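Local coordinates for putative branched-chain amino acid ABC transporter, periplasmic branched-chain amino acid-binding protein (Pseudomonas protegens Pf-5, PDB 4RU0), which probably binds a branched-chain amino acid or a related small solute in the periplasm and delivers it to an ABC transporter for uptake, at residues 40-45 / 52-57; 108-113 / 331-336. All coordinates share one frame; numbering follows the deposited sequence.

How the interactions relate
Following the chain from the N terminus, interaction 1 comes first and is local: strand 34-40 ends, the loop at 40-45 turns, and helix 47-67 folds back so that its residues 52-57 lie against the loop they have just left. Interaction 2 opens only after this loop has closed, so the two follow in series, neither nesting nor crossing. It spans more than 200 residues, bringing the loop 108-113, just ahead of helix 114-126, against helix 325-348. The two meet in space, with centres about 12 Å apart: W54 packs on N112, and M57 lies against Q110 and N333, joining helix 47-67 to both partners of interaction 2.

Interaction 1. Residues 40-45 / 52-57; sequences TYRVGA and QVWAGM
T40 sets its CB and CG2 over one face of the W54 indole. Its CB stands 3.4 Å from the centroid of the five-membered ring, only 6° off the ring normal, a CH-pi contact, while CG2 continues over the same face toward CG and CD2. With CG2 anti to the carbonyl carbon and OG1 between that carbon and the backbone N, the methyl stays on the indole and the hydroxyl bonds E80. Y41 meets the same indole twice. Its carbonyl O accepts a nearly straight hydrogen bond from W54 NE1 (2.8 Å, N-H...O 170°); the oxygen lies close to the indole plane, but the donor sits well above the carbonyl plane rather than on a lone pair. The phenol ring stands almost upright against the indole, planes 84° apart and centroids 4.7 Å apart, in a T-shaped stack: the benzo edge of W54 points into the phenol face, with CZ2 3.3 Å above the centre of that ring. The Y41 hydroxyl makes a weak hydrogen bond to the bound pentaoxaheptadecane; W54 therefore lies behind a residue of the ligand pocket. R42, extended from CG to NE, brings one face of its guanidinium over W54 CD1 at the five-membered-ring edge, with NH2 3.9 Å from W54 CB, and salt bridges to E80 and D315 hold the group. Were W54 an alanine, Y41 O would probably lose its N-H donor and a gap would open against the tyrosine face, leaving that ring freer to shift. Beyond the contact, T40 pairs through its backbone with C81 of strand 76-82 and T83 just after it, W85 lies edge-to-face with Y41, and helix 325-348 packs on helix 47-67 through V53 and Y326.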
ATOM      1  N   THR A  40       8.264 -13.149   4.514  1.00 41.15           N
ATOM      2  CA  THR A  40       8.173 -13.319   3.067  1.00 41.95           C
ATOM      3  C   THR A  40       7.577 -14.660   2.673  1.00 45.08           C
ATOM      4  O   THR A  40       7.601 -15.615   3.453  1.00 46.89           O
ATOM      5  CB  THR A  40       9.562 -13.194   2.403  1.00 48.48           C
ATOM      6  OG1 THR A  40      10.405 -14.261   2.857  1.00 53.50           O
ATOM      7  CG2 THR A  40      10.211 -11.857   2.739  1.00 43.99           C
ATOM      8  N   TYR A  41       7.038 -14.726   1.459  1.00 42.35           N
ATOM      9  CA  TYR A  41       6.627 -15.997   0.885  1.00 42.89           C
ATOM     10  C   TYR A  41       7.388 -16.272  -0.408  1.00 53.09           C
ATOM     11  O   TYR A  41       7.442 -15.427  -1.300  1.00 49.54           O
ATOM     12  CB  TYR A  41       5.110 -16.040   0.638  1.00 41.63           C
ATOM     13  CG  TYR A  41       4.491 -14.766   0.101  1.00 49.61           C
ATOM     14  CD1 TYR A  41       4.444 -14.509  -1.265  1.00 53.50           C
ATOM     15  CD2 TYR A  41       3.917 -13.834   0.960  1.00 46.32           C
ATOM     16  CE1 TYR A  41       3.865 -13.351  -1.757  1.00 41.11           C
ATOM     17  CE2 TYR A  41       3.338 -12.675   0.478  1.00 45.78           C
ATOM     18  CZ  TYR A  41       3.314 -12.437  -0.880  1.00 46.08           C
ATOM     19  OH  TYR A  41       2.741 -11.281  -1.358  1.00 44.32           O
ATOM     20  N   ARG A  42       7.988 -17.457  -0.489  1.00 54.69           N
ATOM     21  CA  ARG A  42       8.697 -17.883  -1.690  1.00 55.64           C
ATOM     22  C   ARG A  42       8.177 -19.232  -2.165  1.00 57.67           C
ATOM     23  O   ARG A  42       8.747 -19.854  -3.057  1.00 70.52           O
ATOM     24  CB  ARG A  42      10.201 -17.953  -1.432  1.00 49.61           C
ATOM     25  CG  ARG A  42      10.824 -16.597  -1.178  1.00 49.45           C
ATOM     26  CD  ARG A  42      12.291 -16.709  -0.827  1.00 51.10           C
ATOM     27  NE  ARG A  42      12.896 -15.391  -0.661  1.00 51.15           N
ATOM     28  CZ  ARG A  42      13.332 -14.641  -1.668  1.00 52.24           C
ATOM     29  NH1 ARG A  42      13.229 -15.081  -2.916  1.00 53.37           N
ATOM     30  NH2 ARG A  42      13.873 -13.453  -1.426  1.00 52.30           N
ATOM     31  N   VAL A  43       7.084 -19.672  -1.556  1.00 57.25           N
ATOM     32  CA  VAL A  43       6.439 -20.923  -1.926  1.00 59.43           C
ATOM     33  C   VAL A  43       4.978 -20.644  -2.238  1.00 54.97           C
ATOM     34  O   VAL A  43       4.355 -19.801  -1.595  1.00 62.07           O
ATOM     35  CB  VAL A  43       6.549 -21.971  -0.797  1.00 57.98           C
ATOM     36  CG1 VAL A  43       5.955 -23.305  -1.233  1.00 61.89           C
ATOM     37  CG2 VAL A  43       8.001 -22.143  -0.377  1.00 60.17           C
ATOM     38  N   GLY A  44       4.431 -21.333  -3.232  1.00 48.93           N
ATOM     39  CA  GLY A  44       3.023 -21.188  -3.554  1.00 47.98           C
ATOM     40  C   GLY A  44       2.755 -20.332  -4.775  1.00 57.63           C
ATOM     41  O   GLY A  44       3.682 -19.910  -5.471  1.00 63.35           O
ATOM     42  N   ALA A  45       1.476 -20.066  -5.021  1.00 55.34           N
ATOM     43  CA  ALA A  45       1.038 -19.398  -6.241  1.00 56.13           C
ATOM     44  C   ALA A  45       1.499 -17.947  -6.332  1.00 59.94           C
ATOM     45  O   ALA A  45       1.687 -17.415  -7.430  1.00 63.28           O
ATOM     46  CB  ALA A  45      -0.477 -19.470  -6.350  1.00 46.95           C
ATOM     47  N   GLN A  52       9.648 -10.572  -6.134  1.00 49.82           N
ATOM     48  CA  GLN A  52       9.984  -9.260  -6.670  1.00 51.73           C
ATOM     49  C   GLN A  52       9.888  -8.192  -5.581  1.00 52.94           C
ATOM     50  O   GLN A  52      10.707  -7.269  -5.534  1.00 49.64           O
ATOM     51  CB  GLN A  52       9.073  -8.915  -7.847  1.00 50.24           C
ATOM     52  CG  GLN A  52       9.163  -9.907  -8.992  1.00 51.84           C
ATOM     53  CD  GLN A  52       8.123  -9.654 -10.062  1.00 59.64           C
ATOM     54  OE1 GLN A  52       8.039  -8.554 -10.614  1.00 56.47           O
ATOM     55  NE2 GLN A  52       7.312 -10.669 -10.351  1.00 60.61           N
ATOM     56  N   VAL A  53       8.892  -8.329  -4.707  1.00 46.95           N
ATOM     57  CA  VAL A  53       8.736  -7.422  -3.575  1.00 45.59           C
ATOM     58  C   VAL A  53       9.894  -7.542  -2.581  1.00 46.21           C
ATOM     59  O   VAL A  53      10.467  -6.533  -2.160  1.00 46.40           O
ATOM     60  CB  VAL A  53       7.418  -7.673  -2.818  1.00 43.57           C
ATOM     61  CG1 VAL A  53       7.246  -6.648  -1.709  1.00 42.33           C
ATOM     62  CG2 VAL A  53       6.232  -7.630  -3.771  1.00 43.06           C
ATOM     63  N   TRP A  54      10.234  -8.773  -2.203  1.00 46.62           N
ATOM     64  CA  TRP A  54      11.291  -8.989  -1.215  1.00 47.25           C
ATOM     65  C   TRP A  54      12.625  -8.482  -1.746  1.00 55.80           C
ATOM     66  O   TRP A  54      13.404  -7.871  -1.009  1.00 54.23           O
ATOM     67  CB  TRP A  54      11.408 -10.471  -0.828  1.00 47.51           C
ATOM     68  CG  TRP A  54      10.110 -11.241  -0.771  1.00 46.08           C
ATOM     69  CD1 TRP A  54       9.907 -12.525  -1.197  1.00 46.60           C
ATOM     70  CD2 TRP A  54       8.842 -10.784  -0.266  1.00 44.08           C
ATOM     71  NE1 TRP A  54       8.599 -12.894  -0.988  1.00 45.05           N
ATOM     72  CE2 TRP A  54       7.925 -11.844  -0.421  1.00 43.51           C
ATOM     73  CE3 TRP A  54       8.395  -9.586   0.303  1.00 42.84           C
ATOM     74  CZ2 TRP A  54       6.592 -11.742  -0.032  1.00 41.80           C
ATOM     75  CZ3 TRP A  54       7.073  -9.485   0.682  1.00 41.13           C
ATOM     76  CH2 TRP A  54       6.186 -10.557   0.516  1.00 40.64           C
ATOM     77  N   ALA A  55      12.875  -8.727  -3.030  1.00 58.43           N
ATOM     78  CA  ALA A  55      14.112  -8.297  -3.670  1.00 52.91           C
ATOM     79  C   ALA A  55      14.249  -6.778  -3.628  1.00 53.99           C
ATOM     80  O   ALA A  55      15.359  -6.249  -3.544  1.00 54.25           O
ATOM     81  CB  ALA A  55      14.168  -8.798  -5.102  1.00 54.38           C
ATOM     82  N   GLY A  56      13.117  -6.082  -3.681  1.00 51.05           N
ATOM     83  CA  GLY A  56      13.105  -4.634  -3.557  1.00 50.72           C
ATOM     84  C   GLY A  56      13.514  -4.182  -2.166  1.00 53.52           C
ATOM     85  O   GLY A  56      14.317  -3.259  -2.014  1.00 53.35           O
HETATM   86  N   MSE A  57      12.934  -4.812  -1.161  1.00 51.01           N
HETATM   87  CA  MSE A  57      13.274  -4.503   0.196  1.00 51.90           C
HETATM   88  C   MSE A  57      14.712  -4.843   0.478  1.00 50.10           C
HETATM   89  O   MSE A  57      15.432  -4.037   1.075  1.00 50.75           O
HETATM   90  CB  MSE A  57      12.372  -5.363   1.061  1.00 46.47           C
HETATM   91  CG  MSE A  57      11.047  -4.683   1.364  1.00 44.48           C
HETATM   92 SE   MSE A  57       9.866  -5.959   2.248  0.84 64.61          SE
HETATM   93  CE  MSE A  57       9.486  -4.808   3.771  1.00 61.56           C
TER

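Interaction 2. Residues 108-113 / 331-336; sequences VYQPNG and LVNAAV
In this periplasmic-binding-protein fold, a small buried amide cluster joins the loop ahead of helix 114-126 to the long helix 325-348, where Q110 and N112 both reach N333. The Q110 side chain starts out toward the helix, and its NE2 lies 2.8 Å from the backbone O of N333, a hydrogen bond that is weak because the N-H...O angle is only 125°. The bend in the glutamine chain at chi2 carries the amide past the asparagine side chain to that carbonyl; NE2 also comes within 3.4 Å of N333 OD1. The two amide planes are 35° apart, the side chains approaching from opposite directions. N333 swings its CG anti to its own backbone N (chi1 -150°), which sends the amide off the helix toward the loop. There ND2 lies 3.2 Å from N112 OD1, a second weak bond whose geometry is less certain because ND2 is crowded in the model; these amide planes are turned more steeply against each other. The other end of the N112 amide is tied down, ND2 donating to A39 O near the end of strand 34-40. N112 is thus hydrogen-bonded to that strand and at most weakly to helix 325-348. Around the cluster, Q110 rests on F36 of strand 34-40 and I132 of strand 131-132, L134 packs on N333, and G113 forms the N-cap of helix 114-126.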
ATOM      1  N   VAL A 108      10.440  -1.861  13.864  1.00 39.29           N
ATOM      2  CA  VAL A 108       9.156  -1.889  13.177  1.00 37.82           C
ATOM      3  C   VAL A 108       8.955  -3.254  12.538  1.00 37.58           C
ATOM      4  O   VAL A 108       9.925  -3.946  12.218  1.00 38.74           O
ATOM      5  CB  VAL A 108       9.055  -0.801  12.087  1.00 37.99           C
ATOM      6  CG1 VAL A 108       8.955   0.586  12.713  1.00 37.99           C
ATOM      7  CG2 VAL A 108      10.245  -0.886  11.161  1.00 39.59           C
ATOM      8  N   TYR A 109       7.697  -3.647  12.363  1.00 36.18           N
ATOM      9  CA  TYR A 109       7.398  -4.951  11.790  1.00 35.97           C
ATOM     10  C   TYR A 109       6.388  -4.874  10.638  1.00 35.20           C
ATOM     11  O   TYR A 109       5.326  -4.257  10.760  1.00 34.11           O
ATOM     12  CB  TYR A 109       6.882  -5.898  12.873  1.00 35.23           C
ATOM     13  CG  TYR A 109       6.783  -7.327  12.396  1.00 42.90           C
ATOM     14  CD1 TYR A 109       7.873  -8.181  12.484  1.00 36.51           C
ATOM     15  CD2 TYR A 109       5.606  -7.816  11.837  1.00 34.35           C
ATOM     16  CE1 TYR A 109       7.794  -9.489  12.035  1.00 40.51           C
ATOM     17  CE2 TYR A 109       5.518  -9.121  11.388  1.00 34.57           C
ATOM     18  CZ  TYR A 109       6.613  -9.953  11.489  1.00 39.37           C
ATOM     19  OH  TYR A 109       6.535 -11.252  11.044  1.00 39.78           O
ATOM     20  N   GLN A 110       6.731  -5.517   9.525  1.00 35.89           N
ATOM     21  CA  GLN A 110       5.872  -5.548   8.337  1.00 35.42           C
ATOM     22  C   GLN A 110       5.485  -6.977   7.989  1.00 35.32           C
ATOM     23  O   GLN A 110       6.273  -7.707   7.394  1.00 50.12           O
ATOM     24  CB  GLN A 110       6.573  -4.897   7.146  1.00 36.51           C
ATOM     25  CG  GLN A 110       6.839  -3.418   7.319  1.00 36.65           C
ATOM     26  CD  GLN A 110       8.174  -2.988   6.737  1.00 38.31           C
ATOM     27  OE1 GLN A 110       9.189  -3.658   6.928  1.00 43.67           O
ATOM     28  NE2 GLN A 110       8.178  -1.868   6.025  1.00 38.61           N
ATOM     29  N   PRO A 111       4.266  -7.384   8.366  1.00 34.12           N
ATOM     30  CA  PRO A 111       3.821  -8.765   8.142  1.00 37.87           C
ATOM     31  C   PRO A 111       3.703  -9.139   6.662  1.00 34.63           C
ATOM     32  O   PRO A 111       3.774 -10.322   6.342  1.00 35.10           O
ATOM     33  CB  PRO A 111       2.448  -8.811   8.830  1.00 32.70           C
ATOM     34  CG  PRO A 111       2.027  -7.398   8.973  1.00 35.10           C
ATOM     35  CD  PRO A 111       3.280  -6.597   9.124  1.00 32.91           C
ATOM     36  N   ASN A 112       3.544  -8.151   5.786  1.00 34.68           N
ATOM     37  CA  ASN A 112       3.399  -8.401   4.351  1.00 35.30           C
ATOM     38  C   ASN A 112       2.287  -9.407   4.057  1.00 34.79           C
ATOM     39  O   ASN A 112       2.506 -10.413   3.384  1.00 35.60           O
ATOM     40  CB  ASN A 112       4.719  -8.894   3.753  1.00 36.86           C
ATOM     41  CG  ASN A 112       5.847  -7.887   3.909  1.00 38.38           C
ATOM     42  OD1 ASN A 112       5.649  -6.686   3.736  1.00 38.29           O
ATOM     43  ND2 ASN A 112       7.039  -8.374   4.248  1.00 38.74           N
ATOM     44  N   GLY A 113       1.097  -9.129   4.574  1.00 33.58           N
ATOM     45  CA  GLY A 113      -0.007 -10.068   4.496  1.00 33.14           C
ATOM     46  C   GLY A 113      -1.197  -9.615   5.320  1.00 31.89           C
ATOM     47  O   GLY A 113      -1.099  -9.434   6.534  1.00 31.34           O
ATOM     48  N   LEU A 331      10.680  -1.348  -2.483  1.00 48.62           N
ATOM     49  CA  LEU A 331      11.524  -0.178  -2.267  1.00 49.70           C
ATOM     50  C   LEU A 331      10.868   0.833  -1.332  1.00 48.05           C
ATOM     51  O   LEU A 331      11.514   1.386  -0.449  1.00 48.35           O
ATOM     52  CB  LEU A 331      11.858   0.490  -3.604  1.00 51.42           C
ATOM     53  CG  LEU A 331      12.702  -0.327  -4.583  1.00 53.58           C
ATOM     54  CD1 LEU A 331      12.871   0.419  -5.892  1.00 55.18           C
ATOM     55  CD2 LEU A 331      14.062  -0.650  -3.975  1.00 55.18           C
ATOM     56  N   VAL A 332       9.577   1.066  -1.534  1.00 46.42           N
ATOM     57  CA  VAL A 332       8.861   2.063  -0.751  1.00 49.60           C
ATOM     58  C   VAL A 332       8.558   1.526   0.651  1.00 43.50           C
ATOM     59  O   VAL A 332       8.629   2.259   1.640  1.00 43.01           O
ATOM     60  CB  VAL A 332       7.562   2.499  -1.469  1.00 43.88           C
ATOM     61  CG1 VAL A 332       6.627   3.236  -0.522  1.00 42.14           C
ATOM     62  CG2 VAL A 332       7.910   3.372  -2.665  1.00 45.39           C
ATOM     63  N   ASN A 333       8.246   0.237   0.727  1.00 42.96           N
ATOM     64  CA  ASN A 333       8.023  -0.434   2.003  1.00 43.23           C
ATOM     65  C   ASN A 333       9.257  -0.341   2.902  1.00 47.13           C
ATOM     66  O   ASN A 333       9.151  -0.052   4.093  1.00 48.69           O
ATOM     67  CB  ASN A 333       7.653  -1.902   1.775  1.00 41.50           C
ATOM     68  CG  ASN A 333       6.757  -2.455   2.861  1.00 46.17           C
ATOM     69  OD1 ASN A 333       5.955  -1.730   3.449  1.00 43.48           O
ATOM     70  ND2 ASN A 333       6.893  -3.749   3.137  1.00 44.28           N
ATOM     71  N   ALA A 334      10.427  -0.574   2.315  1.00 44.71           N
ATOM     72  CA  ALA A 334      11.680  -0.569   3.056  1.00 45.99           C
ATOM     73  C   ALA A 334      12.100   0.842   3.454  1.00 46.45           C
ATOM     74  O   ALA A 334      12.653   1.051   4.532  1.00 48.57           O
ATOM     75  CB  ALA A 334      12.777  -1.232   2.239  1.00 48.09           C
ATOM     76  N   ALA A 335      11.837   1.809   2.582  1.00 46.73           N
ATOM     77  CA  ALA A 335      12.258   3.182   2.820  1.00 47.40           C
ATOM     78  C   ALA A 335      11.498   3.813   3.984  1.00 48.60           C
ATOM     79  O   ALA A 335      12.060   4.596   4.759  1.00 46.23           O
ATOM     80  CB  ALA A 335      12.076   4.012   1.564  1.00 48.12           C
ATOM     81  N   VAL A 336      10.219   3.469   4.098  1.00 46.16           N
ATOM     82  CA  VAL A 336       9.366   4.003   5.152  1.00 43.95           C
ATOM     83  C   VAL A 336       9.909   3.619   6.523  1.00 42.17           C
ATOM     84  O   VAL A 336      10.030   4.458   7.413  1.00 45.39           O
ATOM     85  CB  VAL A 336       7.918   3.506   5.002  1.00 40.39           C
ATOM     86  CG1 VAL A 336       7.109   3.796   6.257  1.00 38.90           C
ATOM     87  CG2 VAL A 336       7.273   4.150   3.797  1.00 49.28           C
TER